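Local coordinates for uncharacterized hypothetical protein (Parabacteroides merdae, PDB 4EI0) that is of unknown function, belongs to the DUF4466 family and folds largely into antiparallel beta sheets, at residues K236-Q241 against G273-A278; K85-S90 against I99-D104; S167-G172 against K192-Y197. One frame throughout, in Å; residues are numbered along the deposited sequence. Where two conformers were deposited one is given.

Interaction 1: K236-Q241 against G273-A278; sequences KVYGLQ and GLKEEA
Tyr238 reaches across the turn of 273-278 with its ring, whose CE1 edge approaches Glu276 O near the ring plane at 3.5 Å. Its CG lies anti to the backbone N (chi1 -175°), which carries the ring past Ala278, where Tyr238 CD1 meets Ala278 CB at 4.2 Å. The aliphatic part of Lys275 crosses the tyrosine at about a right angle, CG, CD and CE all lying near CE1. Water 1, in the ring plane at the phenol edge, is bonded to Tyr238 OH and donates to Glu276 O. Lys275 to Ala278 form a type II beta turn that joins strand 270-274 to strand 278-283, and Tyr238 and Ala278 make a non-hydrogen-bonded antiparallel pair at the edge strand 233-238. Just beyond that strand, Gly239 N donates to Glu277 O at 2.9 Å; water 2 donates to the same oxygen and accepts from Leu240 N. Further along, the amide of Gln241 stacks on the carboxylate of Glu277, their planes 6° apart. Gln241 OE1 and Glu277 OE1, 3.3 Å apart, are both acceptors and form no bond; the amide oxygen is instead bonded to Tyr294 OH.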
loop_
_atom_site.group_PDB
_atom_site.type_symbol
_atom_site.label_atom_id
_atom_site.label_comp_id
_atom_site.label_asym_id
_atom_site.label_seq_id
_atom_site.Cartn_x
_atom_site.Cartn_y
_atom_site.Cartn_z
ATOM N N LYS B 236 4.122 -46.778 19.488
ATOM C CA LYS B 236 2.946 -45.962 19.766
ATOM C C LYS B 236 3.438 -44.693 20.458
ATOM O O LYS B 236 4.306 -44.756 21.343
ATOM C CB LYS B 236 1.997 -46.725 20.688
ATOM C CG LYS B 236 0.669 -46.031 20.976
ATOM C CD LYS B 236 -0.007 -46.746 22.150
ATOM C CE LYS B 236 -1.478 -46.379 22.312
ATOM N NZ LYS B 236 -2.057 -47.314 23.367
ATOM N N VAL B 237 2.871 -43.562 20.066
ATOM C CA VAL B 237 3.184 -42.241 20.609
ATOM C C VAL B 237 1.853 -41.525 20.908
ATOM O O VAL B 237 0.855 -41.866 20.295
ATOM C CB VAL B 237 3.933 -41.408 19.562
ATOM C CG1 VAL B 237 4.090 -39.978 20.047
ATOM C CG2 VAL B 237 5.310 -42.005 19.300
ATOM N N TYR B 238 1.840 -40.508 21.771
ATOM C CA TYR B 238 0.656 -39.676 22.000
ATOM C C TYR B 238 1.046 -38.204 22.058
ATOM O O TYR B 238 1.966 -37.837 22.771
ATOM C CB TYR B 238 -0.049 -40.119 23.304
ATOM C CG TYR B 238 -1.351 -39.406 23.571
ATOM C CD1 TYR B 238 -2.384 -39.504 22.662
ATOM C CD2 TYR B 238 -1.567 -38.615 24.741
ATOM C CE1 TYR B 238 -3.585 -38.832 22.858
ATOM C CE2 TYR B 238 -2.776 -37.959 24.945
ATOM C CZ TYR B 238 -3.777 -38.071 23.989
ATOM O OH TYR B 238 -4.989 -37.446 24.125
ATOM N N GLY B 239 0.321 -37.351 21.335
ATOM C CA GLY B 239 0.508 -35.913 21.422
ATOM C C GLY B 239 1.749 -35.416 20.727
ATOM O O GLY B 239 2.209 -34.333 21.039
ATOM N N LEU B 240 2.314 -36.215 19.823
ATOM C CA LEU B 240 3.465 -35.807 19.031
ATOM C C LEU B 240 2.955 -35.185 17.747
ATOM O O LEU B 240 2.529 -35.858 16.816
ATOM C CB LEU B 240 4.431 -36.956 18.716
ATOM C CG LEU B 240 5.593 -36.561 17.789
ATOM C CD1 LEU B 240 6.456 -35.579 18.548
ATOM C CD2 LEU B 240 6.444 -37.727 17.353
ATOM N N GLN B 241 2.966 -33.874 17.694
ATOM C CA GLN B 241 2.194 -33.217 16.663
ATOM C C GLN B 241 3.210 -32.681 15.684
ATOM O O GLN B 241 4.356 -32.428 16.008
ATOM C CB GLN B 241 1.192 -32.178 17.210
ATOM C CG GLN B 241 0.039 -32.881 17.947
ATOM C CD GLN B 241 -1.149 -32.004 18.366
ATOM O OE1 GLN B 241 -2.280 -32.263 17.965
ATOM N NE2 GLN B 241 -0.902 -30.987 19.182
ATOM N N GLY B 273 -5.861 -48.883 21.409
ATOM C CA GLY B 273 -6.249 -47.593 21.947
ATOM C C GLY B 273 -5.771 -46.354 21.229
ATOM O O GLY B 273 -5.439 -45.361 21.865
ATOM N N LEU B 274 -5.738 -46.386 19.905
ATOM C CA LEU B 274 -5.499 -45.180 19.179
ATOM C C LEU B 274 -6.651 -44.187 19.359
ATOM O O LEU B 274 -7.782 -44.584 19.540
ATOM C CB LEU B 274 -5.294 -45.497 17.709
ATOM C CG LEU B 274 -3.977 -46.181 17.422
ATOM C CD1 LEU B 274 -4.080 -46.829 16.036
ATOM C CD2 LEU B 274 -2.809 -45.228 17.532
ATOM N N LYS B 275 -6.352 -42.895 19.272
ATOM C CA LYS B 275 -7.348 -41.856 19.348
ATOM C C LYS B 275 -6.768 -40.621 18.769
ATOM O O LYS B 275 -5.619 -40.614 18.362
ATOM C CB LYS B 275 -7.747 -41.620 20.803
ATOM C CG LYS B 275 -6.591 -41.369 21.774
ATOM C CD LYS B 275 -7.071 -41.149 23.201
ATOM C CE LYS B 275 -6.134 -41.806 24.203
ATOM N NZ LYS B 275 -6.701 -41.659 25.551
ATOM N N GLU B 276 -7.566 -39.566 18.709
ATOM C CA GLU B 276 -7.127 -38.313 18.222
ATOM C C GLU B 276 -5.806 -37.913 18.931
ATOM O O GLU B 276 -5.698 -38.011 20.136
ATOM C CB GLU B 276 -8.220 -37.297 18.468
ATOM C CG GLU B 276 -7.895 -35.901 17.974
ATOM C CD GLU B 276 -9.128 -34.998 17.910
ATOM O OE1 GLU B 276 -10.265 -35.494 18.055
ATOM O OE2 GLU B 276 -8.948 -33.782 17.702
ATOM N N GLU B 277 -4.821 -37.493 18.147
ATOM C CA GLU B 277 -3.477 -37.050 18.586
ATOM C C GLU B 277 -2.528 -38.195 18.856
ATOM O O GLU B 277 -1.340 -37.974 19.053
ATOM C CB GLU B 277 -3.489 -36.096 19.805
ATOM C CG GLU B 277 -4.152 -34.765 19.520
ATOM C CD GLU B 277 -3.792 -33.686 20.565
ATOM O OE1 GLU B 277 -2.617 -33.572 21.016
ATOM O OE2 GLU B 277 -4.699 -32.924 20.945
ATOM N N ALA B 278 -3.022 -39.419 18.828
ATOM C CA ALA B 278 -2.146 -40.565 18.904
ATOM C C ALA B 278 -1.340 -40.671 17.611
ATOM O O ALA B 278 -1.577 -39.977 16.628
ATOM C CB ALA B 278 -2.915 -41.853 19.229
HETATM O O HOH W 1 -6.793 -37.301 22.319
HETATM O O HOH W 2 1.207 -38.496 18.567
#

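Interaction 2: K85-S90 against I99-D104; sequences KVCSDS and IDFTVD
Cys87 and Phe101 face each other where a single backbone bridge joins 85-90 to 99-104, and the cysteine sulfur sits over the phenylalanine ring in a sulfur-aromatic contact. The first segment is the link from strand 81-85 of one antiparallel sheet to strand 91-93 of another, and the second runs on from strand 96-100, so the contact lies where the chain passes from one sheet to the other. SG is 3.9 Å from the centroid of the Phe101 ring, almost straight above its centre. It gets there because it is anti to the carbonyl carbon (chi1 -64°), while Phe101 holds its own CG in the same relation (chi1 -73°). Val86 lies beside the ring and points the same way, Val86 CG2 coming to 3.9 Å from Phe101 CE2; its CB also meets Val103 CB, the two valines crossing at about a right angle. Ile99, with CG1 anti to the backbone N (chi1 -167°) and an extended chain, runs its end alongside Cys87 CB and Ser88 O. Its CD1 is only 3.4 Å from Cys87 CB, tighter than normal van der Waals contact. Leu110 of strand 107-115 touches Cys87, Ile99 and Phe101, adding to this apolar cluster. Val86 also packs on Val84 of the second subunit, and Lys85 and Asp104 make backbone hydrogen bonds to that subunit, so the contact is itself part of the interface between the two subunits.

Backbone bonds flank the cluster. Val86 O accepts from Thr102 N at 2.9 Å and more weakly from Val103 N, so one carbonyl holds two successive amides. Ser88 N donates to Asp100 O at 3.0 Å. Water 3 joins both segments: it accepts from Asp100 N, donates to Asp89 O and lies 2.8 Å from Ser88 OG.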
loop_
_atom_site.group_PDB
_atom_site.type_symbol
_atom_site.label_atom_id
_atom_site.label_comp_id
_atom_site.label_asym_id
_atom_site.label_seq_id
_atom_site.Cartn_x
_atom_site.Cartn_y
_atom_site.Cartn_z
ATOM N N LYS B 85 -4.493 -5.348 -8.040
ATOM C CA LYS B 85 -4.152 -6.222 -9.222
ATOM C C LYS B 85 -3.419 -5.386 -10.258
ATOM O O LYS B 85 -4.006 -4.772 -11.128
ATOM C CB LYS B 85 -5.409 -6.890 -9.819
ATOM C CG LYS B 85 -5.154 -7.868 -10.984
ATOM C CD LYS B 85 -5.975 -9.150 -10.914
ATOM C CE LYS B 85 -5.952 -9.938 -12.236
ATOM N NZ LYS B 85 -7.279 -10.474 -12.674
ATOM N N VAL B 86 -2.095 -5.408 -10.172
ATOM C CA VAL B 86 -1.260 -4.503 -10.951
ATOM C C VAL B 86 -0.595 -5.180 -12.133
ATOM O O VAL B 86 0.017 -4.518 -12.965
ATOM C CB VAL B 86 -0.182 -3.837 -10.073
ATOM C CG1 VAL B 86 -0.809 -2.892 -9.020
ATOM C CG2 VAL B 86 0.678 -4.879 -9.425
ATOM N N CYS B 87 -0.722 -6.486 -12.221
ATOM C CA CYS B 87 -0.096 -7.269 -13.280
ATOM C C CYS B 87 -1.072 -8.087 -14.055
ATOM O O CYS B 87 -2.187 -8.413 -13.582
ATOM C CB CYS B 87 0.920 -8.250 -12.699
ATOM S SG CYS B 87 2.346 -7.568 -11.861
ATOM N N SER B 88 -0.658 -8.471 -15.258
ATOM C CA SER B 88 -1.401 -9.505 -15.993
ATOM C C SER B 88 -0.927 -10.867 -15.461
ATOM O O SER B 88 -0.020 -10.927 -14.648
ATOM C CB SER B 88 -1.162 -9.362 -17.481
ATOM O OG SER B 88 0.221 -9.134 -17.722
ATOM N N ASP B 89 -1.529 -11.964 -15.903
ATOM C CA ASP B 89 -1.159 -13.271 -15.352
ATOM C C ASP B 89 0.295 -13.608 -15.659
ATOM O O ASP B 89 0.819 -13.245 -16.709
ATOM C CB ASP B 89 -2.057 -14.396 -15.869
ATOM C CG ASP B 89 -3.539 -14.220 -15.456
ATOM O OD1 ASP B 89 -3.780 -13.690 -14.369
ATOM O OD2 ASP B 89 -4.446 -14.640 -16.215
ATOM N N SER B 90 0.943 -14.316 -14.735
ATOM C CA SER B 90 2.296 -14.790 -14.988
ATOM C C SER B 90 2.317 -15.913 -16.002
ATOM O O SER B 90 1.307 -16.595 -16.260
ATOM C CB SER B 90 3.002 -15.227 -13.694
ATOM O OG SER B 90 2.461 -16.346 -13.106
ATOM N N ILE B 99 6.251 -11.999 -15.264
ATOM C CA ILE B 99 4.981 -11.315 -15.099
ATOM C C ILE B 99 5.179 -9.829 -15.497
ATOM O O ILE B 99 6.209 -9.239 -15.178
ATOM C CB ILE B 99 4.450 -11.446 -13.671
ATOM C CG1 ILE B 99 2.993 -10.999 -13.621
ATOM C CG2 ILE B 99 5.356 -10.650 -12.734
ATOM C CD1 ILE B 99 2.272 -11.347 -12.331
ATOM N N ASP B 100 4.188 -9.273 -16.186
ATOM C CA ASP B 100 4.224 -7.881 -16.683
ATOM C C ASP B 100 3.323 -7.007 -15.868
ATOM O O ASP B 100 2.171 -7.393 -15.597
ATOM C CB ASP B 100 3.711 -7.797 -18.116
ATOM C CG ASP B 100 4.707 -8.302 -19.131
ATOM O OD1 ASP B 100 5.901 -8.186 -18.885
ATOM O OD2 ASP B 100 4.291 -8.815 -20.176
ATOM N N PHE B 101 3.796 -5.801 -15.537
ATOM C CA PHE B 101 2.911 -4.849 -14.897
ATOM C C PHE B 101 2.010 -4.218 -15.968
ATOM O O PHE B 101 2.477 -3.839 -17.009
ATOM C CB PHE B 101 3.717 -3.786 -14.175
ATOM C CG PHE B 101 4.361 -4.271 -12.922
ATOM C CD1 PHE B 101 5.556 -4.927 -12.969
ATOM C CD2 PHE B 101 3.794 -4.002 -11.697
ATOM C CE1 PHE B 101 6.151 -5.372 -11.830
ATOM C CE2 PHE B 101 4.364 -4.470 -10.547
ATOM C CZ PHE B 101 5.549 -5.141 -10.602
ATOM N N THR B 102 0.720 -4.114 -15.712
ATOM C CA THR B 102 -0.198 -3.410 -16.616
ATOM C C THR B 102 -0.716 -2.155 -15.932
ATOM O O THR B 102 -1.514 -1.470 -16.500
ATOM C CB THR B 102 -1.374 -4.323 -17.024
ATOM O OG1 THR B 102 -1.906 -4.920 -15.832
ATOM C CG2 THR B 102 -0.855 -5.462 -17.968
ATOM N N VAL B 103 -0.286 -1.860 -14.700
ATOM C CA VAL B 103 -0.744 -0.671 -13.948
ATOM C C VAL B 103 0.484 0.136 -13.610
ATOM O O VAL B 103 1.554 -0.438 -13.239
ATOM C CB VAL B 103 -1.554 -1.063 -12.685
ATOM C CG1 VAL B 103 -1.851 0.147 -11.762
ATOM C CG2 VAL B 103 -2.886 -1.758 -13.067
ATOM N N ASP B 104 0.380 1.462 -13.696
ATOM C CA ASP B 104 1.529 2.296 -13.353
ATOM C C ASP B 104 1.713 2.253 -11.823
ATOM O O ASP B 104 0.805 2.665 -11.045
ATOM C CB ASP B 104 1.338 3.774 -13.711
ATOM C CG ASP B 104 1.456 4.046 -15.195
ATOM O OD1 ASP B 104 1.750 3.104 -15.969
ATOM O OD2 ASP B 104 1.254 5.232 -15.574
HETATM O O HOH W 3 2.236 -11.006 -17.456
#

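Interaction 3: S167-G172 against K192-Y197; sequences SFLNEG and KIDIMY
The backbone of Phe168 turns its N-H toward Asp194, which with Ile195 forms a classic beta bulge, both facing Leu166. The segments run closest at Ser167 and Ile193, their CA atoms 4.7 Å apart, and then diverge. An ST turn begins at Ser167, whose OG accepts from Leu169 N. The same hydroxyl donates to Lys192 O at 2.7 Å, so it links both segments; placing OG anti to the backbone N (chi1 -179°) brings it to that carbonyl. Phe168 N donates a hydrogen bond to Asp194 OD2 (2.9 Å), which accepts it on its anti lone pair. Asn230 ND2 is bonded to the other oxygen, OD1, which should restrain the rotation of the carboxylate. The Phe168 ring crosses the aspartate obliquely, its plane 23° from the carboxylate plane. At the ring edge Phe168 CD2 meets Asp194 CB at 3.6 Å, and Phe168 CE2 meets Ile195 CD1 at 3.7 Å, the latter methyl lying in the ring plane. Leu169 CG packs against OD2 as well. Lys192, bent near its end, crosses Asn170 at about a right angle; Tyr178 OH is bonded to both side chains, and Lys192 NZ donates to Asn170 OD1 at 2.7 Å.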
loop_
_atom_site.group_PDB
_atom_site.type_symbol
_atom_site.label_atom_id
_atom_site.label_comp_id
_atom_site.label_asym_id
_atom_site.label_seq_id
_atom_site.Cartn_x
_atom_site.Cartn_y
_atom_site.Cartn_z
ATOM N N SER B 167 -0.864 -49.404 3.150
ATOM C CA SER B 167 0.401 -49.725 2.465
ATOM C C SER B 167 1.300 -48.505 2.429
ATOM O O SER B 167 0.914 -47.428 1.950
ATOM C CB SER B 167 0.160 -50.180 1.031
ATOM O OG SER B 167 1.394 -50.511 0.398
ATOM N N PHE B 168 2.536 -48.686 2.879
ATOM C CA PHE B 168 3.554 -47.655 2.798
ATOM C C PHE B 168 4.502 -47.932 1.642
ATOM O O PHE B 168 5.585 -47.367 1.620
ATOM C CB PHE B 168 4.374 -47.599 4.127
ATOM C CG PHE B 168 3.530 -47.371 5.349
ATOM C CD1 PHE B 168 3.102 -46.096 5.698
ATOM C CD2 PHE B 168 3.124 -48.425 6.111
ATOM C CE1 PHE B 168 2.320 -45.900 6.804
ATOM C CE2 PHE B 168 2.327 -48.243 7.208
ATOM C CZ PHE B 168 1.924 -46.993 7.560
ATOM N N LEU B 169 4.083 -48.709 0.637
ATOM C CA LEU B 169 5.019 -49.154 -0.429
ATOM C C LEU B 169 4.834 -48.548 -1.791
ATOM O O LEU B 169 5.626 -48.813 -2.672
ATOM C CB LEU B 169 4.987 -50.704 -0.549
ATOM C CG LEU B 169 5.244 -51.462 0.796
ATOM C CD1 LEU B 169 5.209 -52.996 0.755
ATOM C CD2 LEU B 169 6.593 -50.992 1.356
ATOM N N ASN B 170 3.816 -47.723 -1.997
ATOM C CA ASN B 170 3.567 -47.210 -3.297
ATOM C C ASN B 170 4.497 -46.025 -3.610
ATOM O O ASN B 170 4.764 -45.182 -2.753
ATOM C CB ASN B 170 2.101 -46.774 -3.432
ATOM C CG ASN B 170 1.133 -47.924 -3.563
ATOM O OD1 ASN B 170 1.503 -49.090 -3.727
ATOM N ND2 ASN B 170 -0.139 -47.599 -3.491
ATOM N N GLU B 171 4.935 -45.915 -4.865
ATOM C CA GLU B 171 5.762 -44.791 -5.332
ATOM C C GLU B 171 5.048 -43.460 -5.102
ATOM O O GLU B 171 3.873 -43.285 -5.461
ATOM C CB GLU B 171 5.984 -44.761 -6.854
ATOM C CG GLU B 171 6.561 -45.842 -7.703
ATOM C CD GLU B 171 6.680 -45.235 -9.115
ATOM O OE1 GLU B 171 5.746 -45.332 -9.983
ATOM O OE2 GLU B 171 7.705 -44.552 -9.305
ATOM N N GLY B 172 5.763 -42.499 -4.569
ATOM C CA GLY B 172 5.211 -41.153 -4.417
ATOM C C GLY B 172 4.018 -41.008 -3.512
ATOM O O GLY B 172 3.439 -39.940 -3.478
ATOM N N LYS B 192 1.246 -56.098 -0.394
ATOM C CA LYS B 192 1.657 -54.689 -0.193
ATOM C C LYS B 192 1.210 -54.110 1.167
ATOM O O LYS B 192 1.556 -52.980 1.479
ATOM C CB LYS B 192 1.020 -53.784 -1.280
ATOM C CG LYS B 192 1.844 -53.642 -2.530
ATOM C CD LYS B 192 1.001 -53.324 -3.756
ATOM C CE LYS B 192 0.394 -51.957 -3.664
ATOM N NZ LYS B 192 0.413 -51.226 -4.954
ATOM N N ILE B 193 0.399 -54.855 1.926
ATOM C CA ILE B 193 -0.213 -54.317 3.126
ATOM C C ILE B 193 0.757 -54.445 4.278
ATOM O O ILE B 193 1.266 -55.541 4.562
ATOM C CB ILE B 193 -1.531 -55.008 3.515
ATOM C CG1 ILE B 193 -2.505 -55.013 2.333
ATOM C CG2 ILE B 193 -2.152 -54.273 4.732
ATOM C CD1 ILE B 193 -2.667 -53.711 1.623
ATOM N N ASP B 194 0.958 -53.313 4.958
ATOM C CA ASP B 194 1.832 -53.204 6.101
ATOM C C ASP B 194 1.087 -53.213 7.432
ATOM O O ASP B 194 1.570 -53.798 8.414
ATOM C CB ASP B 194 2.727 -51.947 5.902
ATOM C CG ASP B 194 3.586 -52.095 4.658
ATOM O OD1 ASP B 194 4.254 -53.158 4.592
ATOM O OD2 ASP B 194 3.543 -51.243 3.732
ATOM N N ILE B 195 -0.092 -52.628 7.458
ATOM C CA ILE B 195 -0.863 -52.508 8.695
ATOM C C ILE B 195 -2.329 -52.724 8.369
ATOM O O ILE B 195 -2.825 -52.215 7.353
ATOM C CB ILE B 195 -0.682 -51.092 9.351
ATOM C CG1 ILE B 195 0.733 -50.939 9.934
ATOM C CG2 ILE B 195 -1.674 -50.896 10.479
ATOM C CD1 ILE B 195 1.090 -49.560 10.445
HETATM N N MSE B 196 -3.012 -53.478 9.221
HETATM C CA MSE B 196 -4.460 -53.586 9.170
HETATM C C MSE B 196 -5.041 -52.837 10.351
HETATM O O MSE B 196 -4.704 -53.126 11.509
HETATM C CB MSE B 196 -4.927 -55.032 9.214
HETATM C CG MSE B 196 -6.467 -55.160 9.212
HETATM SE SE MSE B 196 -7.017 -56.990 9.208
HETATM C CE MSE B 196 -8.980 -56.794 8.932
ATOM N N TYR B 197 -5.896 -51.871 10.045
ATOM C CA TYR B 197 -6.691 -51.195 11.062
ATOM C C TYR B 197 -7.934 -51.989 11.361
ATOM O O TYR B 197 -8.526 -52.577 10.464
ATOM C CB TYR B 197 -7.090 -49.837 10.550
ATOM C CG TYR B 197 -8.200 -49.236 11.318
ATOM C CD1 TYR B 197 -7.937 -48.547 12.501
ATOM C CD2 TYR B 197 -9.508 -49.348 10.892
ATOM C CE1 TYR B 197 -8.946 -47.985 13.245
ATOM C CE2 TYR B 197 -10.549 -48.786 11.642
ATOM C CZ TYR B 197 -10.259 -48.104 12.820
ATOM O OH TYR B 197 -11.237 -47.501 13.554
#

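Overall arrangement
Interactions 1 and 3 lie in the same half of the chain, with centres about 20 Å apart and nearest atoms about 6 Å apart, so they are neighbours that do not touch. Strands 270-274 and 195-199 belong to one antiparallel sheet, which both contacts therefore reach: interaction 1 at its outermost strand 270-274, interaction 3 on the inner strand 195-199. Interaction 1 also belongs to the sheet that holds strands 233-238, 278-283 and 289-299; strand 289-299 meets Gln241 through Tyr294 and Phe168 of interaction 3 through Val293. Interaction 2 stands apart, across the chain's centre, about 48 Å from interaction 1 and 46 Å from interaction 3 between centres; of the three, it alone touches the second subunit.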